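VIN1 (Oscarella pearsei, PDB 6BFI) binds actin filaments and may play a role in cell-cell adhesion, as a sponge member of the vinculin/alpha-catenin family. Local coordinates at residues A369-T374 with T414-D419; R439-K444 with A483-R488. All blocks are in the same frame, centred on the assembly; numbering follows the deposited sequence.

Interaction 1: A369-T374 with T414-D419; sequences AERVAT and TARLAD
The guanidinium groups of Arg371 and Arg416 lie flat on one another, their centres 3.6 Å apart and their planes 19° from parallel. Arg371 CZ sits over the centre of the Arg416 plane, whereas Arg416 NH2 meets the face of Arg371 nearer its rim, 3.3 Å from Arg371 NE; at the edge of the Arg371 group lies the backbone of Asp419, with Arg371 NH2 3.9 Å from Asp419 C. This is an arginine-arginine stack bridging two helices of an all-helical vinculin-family protein, and here two like charges stack face to face with an anion beside them. Asp375 is that anion: its OD2 forms salt bridges with NE of both arginines, which probably offsets much of their mutual repulsion. The two side chains cross at about a right angle. Arg416 holds CG anti to the backbone N (chi1 -176°) and bends at chi2, which brings its end toward helix 344-375. Arg371 is gripped further through NH2 by Thr420 OG1 and through NH1 by Leu308 O. A leucine in place of Arg371 would probably leave Arg416 without its stacking partner and Thr420 OG1 and Leu308 O without their donor. Within helix 344-375 itself, Thr374 N and Thr374 OG1 reach Glu370 O from opposite faces of its plane, the hydroxyl donating at 3.1 Å.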
ATOM      1  N   ALA A 369      12.209   8.945  14.972  1.00 51.15           N
ATOM      2  CA  ALA A 369      11.292   9.683  15.835  1.00 53.75           C
ATOM      3  C   ALA A 369      11.829  11.069  16.166  1.00 66.28           C
ATOM      4  O   ALA A 369      11.048  12.006  16.369  1.00 72.87           O
ATOM      5  CB  ALA A 369      11.023   8.897  17.117  1.00 54.76           C
ATOM      6  N   GLU A 370      13.155  11.224  16.218  1.00 65.65           N
ATOM      7  CA  GLU A 370      13.736  12.535  16.483  1.00 68.22           C
ATOM      8  C   GLU A 370      13.595  13.453  15.275  1.00 65.39           C
ATOM      9  O   GLU A 370      13.252  14.634  15.420  1.00 66.70           O
ATOM     10  CB  GLU A 370      15.204  12.387  16.883  1.00 73.77           C
ATOM     11  CG  GLU A 370      15.727  13.520  17.748  1.00 81.47           C
ATOM     12  CD  GLU A 370      17.227  13.457  17.954  1.00 85.31           C
ATOM     13  OE1 GLU A 370      17.932  12.966  17.047  1.00 83.98           O
ATOM     14  OE2 GLU A 370      17.703  13.901  19.020  1.00 92.06           O
ATOM     15  N   ARG A 371      13.855  12.928  14.073  1.00 63.26           N
ATOM     16  CA  ARG A 371      13.613  13.704  12.860  1.00 58.21           C
ATOM     17  C   ARG A 371      12.167  14.173  12.792  1.00 54.67           C
ATOM     18  O   ARG A 371      11.897  15.328  12.442  1.00 52.08           O
ATOM     19  CB  ARG A 371      13.960  12.877  11.622  1.00 54.57           C
ATOM     20  CG  ARG A 371      15.415  12.978  11.186  1.00 63.44           C
ATOM     21  CD  ARG A 371      15.713  14.319  10.527  1.00 59.00           C
ATOM     22  NE  ARG A 371      14.986  14.488   9.273  1.00 59.95           N
ATOM     23  CZ  ARG A 371      15.438  14.102   8.083  1.00 58.06           C
ATOM     24  NH1 ARG A 371      16.628  13.522   7.981  1.00 58.75           N
ATOM     25  NH2 ARG A 371      14.703  14.296   6.994  1.00 51.16           N
ATOM     26  N   VAL A 372      11.222  13.294  13.133  1.00 53.11           N
ATOM     27  CA  VAL A 372       9.819  13.696  13.119  1.00 53.52           C
ATOM     28  C   VAL A 372       9.552  14.754  14.185  1.00 57.59           C
ATOM     29  O   VAL A 372       8.851  15.743  13.935  1.00 58.12           O
ATOM     30  CB  VAL A 372       8.911  12.468  13.293  1.00 54.23           C
ATOM     31  CG1 VAL A 372       7.459  12.893  13.435  1.00 54.10           C
ATOM     32  CG2 VAL A 372       9.086  11.534  12.114  1.00 53.79           C
ATOM     33  N   ALA A 373      10.112  14.572  15.385  1.00 55.36           N
ATOM     34  CA  ALA A 373       9.912  15.549  16.450  1.00 61.19           C
ATOM     35  C   ALA A 373      10.451  16.923  16.069  1.00 65.63           C
ATOM     36  O   ALA A 373       9.917  17.944  16.515  1.00 64.37           O
ATOM     37  CB  ALA A 373      10.568  15.066  17.742  1.00 66.96           C
ATOM     38  N   THR A 374      11.499  16.972  15.246  1.00 65.58           N
ATOM     39  CA  THR A 374      12.077  18.256  14.869  1.00 63.65           C
ATOM     40  C   THR A 374      11.334  18.890  13.699  1.00 56.83           C
ATOM     41  O   THR A 374      10.990  20.077  13.739  1.00 54.70           O
ATOM     42  CB  THR A 374      13.555  18.085  14.521  1.00 64.27           C
ATOM     43  OG1 THR A 374      14.257  17.568  15.659  1.00 62.87           O
ATOM     44  CG2 THR A 374      14.164  19.422  14.116  1.00 63.98           C
ATOM     45  N   THR A 414       8.762  22.823   3.606  1.00 47.01           N
ATOM     46  CA  THR A 414       8.025  21.732   2.972  1.00 46.93           C
ATOM     47  C   THR A 414       8.960  20.709   2.337  1.00 46.69           C
ATOM     48  O   THR A 414       8.665  19.503   2.365  1.00 47.54           O
ATOM     49  CB  THR A 414       7.042  22.287   1.937  1.00 44.47           C
ATOM     50  OG1 THR A 414       6.344  21.206   1.309  1.00 47.02           O
ATOM     51  CG2 THR A 414       7.764  23.108   0.873  1.00 43.52           C
ATOM     52  N   ALA A 415      10.093  21.152   1.785  1.00 48.91           N
ATOM     53  CA  ALA A 415      11.085  20.198   1.302  1.00 53.08           C
ATOM     54  C   ALA A 415      11.560  19.291   2.431  1.00 53.22           C
ATOM     55  O   ALA A 415      11.734  18.080   2.236  1.00 50.36           O
ATOM     56  CB  ALA A 415      12.266  20.933   0.669  1.00 45.10           C
ATOM     57  N   ARG A 416      11.759  19.857   3.626  1.00 53.47           N
ATOM     58  CA  ARG A 416      12.189  19.047   4.761  1.00 50.07           C
ATOM     59  C   ARG A 416      11.106  18.061   5.181  1.00 54.77           C
ATOM     60  O   ARG A 416      11.409  16.910   5.527  1.00 43.85           O
ATOM     61  CB  ARG A 416      12.578  19.947   5.931  1.00 48.10           C
ATOM     62  CG  ARG A 416      13.126  19.199   7.130  1.00 48.31           C
ATOM     63  CD  ARG A 416      14.427  18.490   6.794  1.00 55.56           C
ATOM     64  NE  ARG A 416      15.095  18.004   7.996  1.00 63.77           N
ATOM     65  CZ  ARG A 416      16.343  17.551   8.028  1.00 68.91           C
ATOM     66  NH1 ARG A 416      17.071  17.520   6.921  1.00 72.99           N
ATOM     67  NH2 ARG A 416      16.868  17.137   9.173  1.00 68.76           N
ATOM     68  N   LEU A 417       9.841  18.491   5.165  1.00 51.79           N
ATOM     69  CA  LEU A 417       8.748  17.573   5.479  1.00 49.14           C
ATOM     70  C   LEU A 417       8.744  16.384   4.526  1.00 51.33           C
ATOM     71  O   LEU A 417       8.650  15.227   4.957  1.00 55.20           O
ATOM     72  CB  LEU A 417       7.406  18.301   5.422  1.00 45.41           C
ATOM     73  CG  LEU A 417       7.144  19.379   6.471  1.00 49.34           C
ATOM     74  CD1 LEU A 417       5.736  19.933   6.304  1.00 49.97           C
ATOM     75  CD2 LEU A 417       7.354  18.828   7.876  1.00 45.37           C
ATOM     76  N   ALA A 418       8.852  16.651   3.221  1.00 51.76           N
ATOM     77  CA  ALA A 418       8.815  15.557   2.253  1.00 48.89           C
ATOM     78  C   ALA A 418      10.033  14.650   2.389  1.00 50.96           C
ATOM     79  O   ALA A 418       9.918  13.424   2.257  1.00 48.81           O
ATOM     80  CB  ALA A 418       8.708  16.116   0.834  1.00 46.98           C
ATOM     81  N   ASP A 419      11.207  15.231   2.656  1.00 55.90           N
ATOM     82  CA  ASP A 419      12.403  14.419   2.866  1.00 60.90           C
ATOM     83  C   ASP A 419      12.240  13.504   4.072  1.00 59.91           C
ATOM     84  O   ASP A 419      12.582  12.317   4.012  1.00 60.94           O
ATOM     85  CB  ASP A 419      13.630  15.315   3.036  1.00 70.19           C
ATOM     86  CG  ASP A 419      14.141  15.860   1.717  1.00 80.69           C
ATOM     87  OD1 ASP A 419      13.375  15.849   0.730  1.00 87.66           O
ATOM     88  OD2 ASP A 419      15.310  16.298   1.667  1.00 88.06           O
TER

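Interaction 2: R439-K444 with A483-R488; sequences RKEAAK and AESMGR
Glu441 meets Met486 with both ends of its side chain and Ser485 with its carboxylate, an example of how a polar residue at the margin of a helix pair can pack and bond at once. Its CG stands anti to the carbonyl carbon (chi1 -59°) and the chain runs extended from there, carrying the carboxylate across to the facing backbone, where OE2 comes 3.3 Å from Met486 CA. The same oxygen is hydrogen-bonded to Ser489 OG, one turn beyond Ser485, which helps to hold the carboxylate in place. Nearer the backbone, Glu441 CB packs on the methionine chain, 4.1 Å from Met486 CG. The next residue, Ala442, offers a small apolar surface to the sulfur: Met486 SD lies 3.7 Å from Ala442 CA and 4.0 Å from Ala442 CB. The sulfur thus lies against the backbone of helix 432-449 as well as the methyl. The two helical segments run antiparallel, at 157°, with axes 9.4 Å apart at closest approach, as neighbours in an up-and-down bundle do. Met486 also touches Leu438 and Leu445 of helix 432-449, as well as Leu417 and Ala421 of helix 399-427, and so reaches from helix 466-493 to both of these helices.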
ATOM      1  N   ARG A 439       4.932   7.682   0.254  1.00 56.90           N
ATOM      2  CA  ARG A 439       5.653   8.323  -0.841  1.00 58.85           C
ATOM      3  C   ARG A 439       4.702   9.086  -1.756  1.00 60.13           C
ATOM      4  O   ARG A 439       5.037  10.173  -2.246  1.00 56.11           O
ATOM      5  CB  ARG A 439       6.445   7.281  -1.631  1.00 59.69           C
ATOM      6  CG  ARG A 439       7.529   6.581  -0.824  1.00 58.92           C
ATOM      7  CD  ARG A 439       8.462   5.793  -1.727  1.00 61.35           C
ATOM      8  NE  ARG A 439       9.622   5.278  -1.008  1.00 62.56           N
ATOM      9  CZ  ARG A 439       9.759   4.017  -0.614  1.00 65.58           C
ATOM     10  NH1 ARG A 439       8.806   3.130  -0.873  1.00 64.74           N
ATOM     11  NH2 ARG A 439      10.853   3.641   0.035  1.00 73.75           N
ATOM     12  N   LYS A 440       3.505   8.538  -1.990  1.00 63.35           N
ATOM     13  CA  LYS A 440       2.519   9.232  -2.810  1.00 60.50           C
ATOM     14  C   LYS A 440       2.103  10.549  -2.164  1.00 60.22           C
ATOM     15  O   LYS A 440       2.050  11.592  -2.828  1.00 62.02           O
ATOM     16  CB  LYS A 440       1.302   8.334  -3.044  1.00 63.90           C
ATOM     17  CG  LYS A 440       0.358   8.832  -4.128  1.00 70.04           C
ATOM     18  CD  LYS A 440      -0.712   7.799  -4.459  1.00 79.32           C
ATOM     19  CE  LYS A 440      -1.806   7.759  -3.402  1.00 85.06           C
ATOM     20  NZ  LYS A 440      -2.659   8.982  -3.438  1.00 87.07           N
ATOM     21  N   GLU A 441       1.819  10.522  -0.859  1.00 61.84           N
ATOM     22  CA  GLU A 441       1.426  11.748  -0.171  1.00 61.78           C
ATOM     23  C   GLU A 441       2.556  12.772  -0.156  1.00 57.36           C
ATOM     24  O   GLU A 441       2.302  13.983  -0.201  1.00 57.57           O
ATOM     25  CB  GLU A 441       0.969  11.425   1.250  1.00 62.87           C
ATOM     26  CG  GLU A 441      -0.203  10.461   1.299  1.00 67.68           C
ATOM     27  CD  GLU A 441      -0.717  10.226   2.704  1.00 73.78           C
ATOM     28  OE1 GLU A 441      -1.885   9.804   2.845  1.00 80.30           O
ATOM     29  OE2 GLU A 441       0.044  10.465   3.663  1.00 75.29           O
ATOM     30  N   ALA A 442       3.807  12.310  -0.103  1.00 54.14           N
ATOM     31  CA  ALA A 442       4.937  13.230  -0.174  1.00 49.81           C
ATOM     32  C   ALA A 442       5.031  13.879  -1.551  1.00 48.92           C
ATOM     33  O   ALA A 442       5.209  15.100  -1.662  1.00 49.59           O
ATOM     34  CB  ALA A 442       6.234  12.495   0.170  1.00 49.35           C
ATOM     35  N   ALA A 443       4.920  13.076  -2.614  1.00 48.57           N
ATOM     36  CA  ALA A 443       4.970  13.628  -3.966  1.00 48.77           C
ATOM     37  C   ALA A 443       3.839  14.623  -4.195  1.00 47.71           C
ATOM     38  O   ALA A 443       4.030  15.659  -4.848  1.00 45.39           O
ATOM     39  CB  ALA A 443       4.917  12.502  -4.997  1.00 51.89           C
ATOM     40  N   LYS A 444       2.653  14.329  -3.655  1.00 48.67           N
ATOM     41  CA  LYS A 444       1.557  15.288  -3.712  1.00 49.14           C
ATOM     42  C   LYS A 444       1.904  16.567  -2.960  1.00 52.11           C
ATOM     43  O   LYS A 444       1.614  17.673  -3.434  1.00 53.54           O
ATOM     44  CB  LYS A 444       0.281  14.660  -3.152  1.00 57.14           C
ATOM     45  CG  LYS A 444      -0.724  15.670  -2.626  1.00 67.61           C
ATOM     46  CD  LYS A 444      -2.104  15.061  -2.445  1.00 74.51           C
ATOM     47  CE  LYS A 444      -3.066  16.079  -1.853  1.00 77.98           C
ATOM     48  NZ  LYS A 444      -4.484  15.631  -1.922  1.00 82.76           N
ATOM     49  N   ALA A 483      -0.297  18.248   3.896  1.00 48.64           N
ATOM     50  CA  ALA A 483       0.776  18.144   4.878  1.00 49.31           C
ATOM     51  C   ALA A 483       0.294  17.484   6.163  1.00 51.97           C
ATOM     52  O   ALA A 483       1.037  16.720   6.791  1.00 51.74           O
ATOM     53  CB  ALA A 483       1.352  19.530   5.165  1.00 47.34           C
ATOM     54  N   GLU A 484      -0.949  17.759   6.569  1.00 57.21           N
ATOM     55  CA  GLU A 484      -1.473  17.155   7.790  1.00 63.68           C
ATOM     56  C   GLU A 484      -1.756  15.669   7.601  1.00 64.21           C
ATOM     57  O   GLU A 484      -1.502  14.865   8.507  1.00 67.60           O
ATOM     58  CB  GLU A 484      -2.732  17.891   8.247  1.00 74.30           C
ATOM     59  CG  GLU A 484      -2.468  19.168   9.043  1.00 87.45           C
ATOM     60  CD  GLU A 484      -2.061  18.902  10.488  1.00 99.52           C
ATOM     61  OE1 GLU A 484      -1.803  17.729  10.841  1.00107.34           O
ATOM     62  OE2 GLU A 484      -2.002  19.869  11.276  1.00104.26           O
ATOM     63  N   SER A 485      -2.283  15.276   6.438  1.00 60.70           N
ATOM     64  CA  SER A 485      -2.505  13.852   6.197  1.00 56.94           C
ATOM     65  C   SER A 485      -1.182  13.097   6.110  1.00 54.79           C
ATOM     66  O   SER A 485      -1.036  12.011   6.695  1.00 53.72           O
ATOM     67  CB  SER A 485      -3.325  13.653   4.926  1.00 54.74           C
ATOM     68  OG  SER A 485      -2.590  14.057   3.787  1.00 57.78           O
ATOM     69  N   MET A 486      -0.204  13.658   5.390  1.00 52.83           N
ATOM     70  CA  MET A 486       1.124  13.054   5.364  1.00 52.68           C
ATOM     71  C   MET A 486       1.697  12.942   6.771  1.00 51.95           C
ATOM     72  O   MET A 486       2.351  11.947   7.109  1.00 51.78           O
ATOM     73  CB  MET A 486       2.060  13.866   4.469  1.00 49.84           C
ATOM     74  CG  MET A 486       3.328  13.124   4.075  1.00 50.70           C
ATOM     75  SD  MET A 486       4.569  14.199   3.335  1.00 52.25           S
ATOM     76  CE  MET A 486       5.112  15.113   4.778  1.00 47.21           C
ATOM     77  N   GLY A 487       1.446  13.951   7.610  1.00 47.65           N
ATOM     78  CA  GLY A 487       1.878  13.873   8.995  1.00 42.34           C
ATOM     79  C   GLY A 487       1.190  12.761   9.762  1.00 50.47           C
ATOM     80  O   GLY A 487       1.798  12.121  10.622  1.00 54.27           O
ATOM     81  N   ARG A 488      -0.090  12.516   9.465  1.00 51.24           N
ATOM     82  CA  ARG A 488      -0.790  11.401  10.096  1.00 56.97           C
ATOM     83  C   ARG A 488      -0.170  10.067   9.702  1.00 57.67           C
ATOM     84  O   ARG A 488      -0.022   9.170  10.541  1.00 60.50           O
ATOM     85  CB  ARG A 488      -2.274  11.419   9.730  1.00 65.05           C
ATOM     86  CG  ARG A 488      -3.157  12.159  10.718  1.00 76.75           C
ATOM     87  CD  ARG A 488      -4.616  11.765  10.536  1.00 86.68           C
ATOM     88  NE  ARG A 488      -5.050  11.896   9.147  1.00 90.43           N
ATOM     89  CZ  ARG A 488      -5.570  13.003   8.627  1.00 93.77           C
ATOM     90  NH1 ARG A 488      -5.725  14.081   9.382  1.00 93.98           N
ATOM     91  NH2 ARG A 488      -5.936  13.032   7.353  1.00 96.41           N
TER

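Interactions 1 and 2 follow in series along the chain, the first closing before the second opens, and their centres are about 12 Å apart. Helices 399-427 and 432-449, which carry the second segment of one and the first of the other, are successive. The two contacts meet directly where Met486 CE packs 3.5 Å from Leu417 O, so one methionine connects 483-488 to the helix that bears 414-419. Helix 399-427 is thus touched by helix 344-375 through the charged stack and by helix 466-493 through Met486, which places the arginine pair and the methionine and glutamate contact in one group of packed helices within the vinculin-family region.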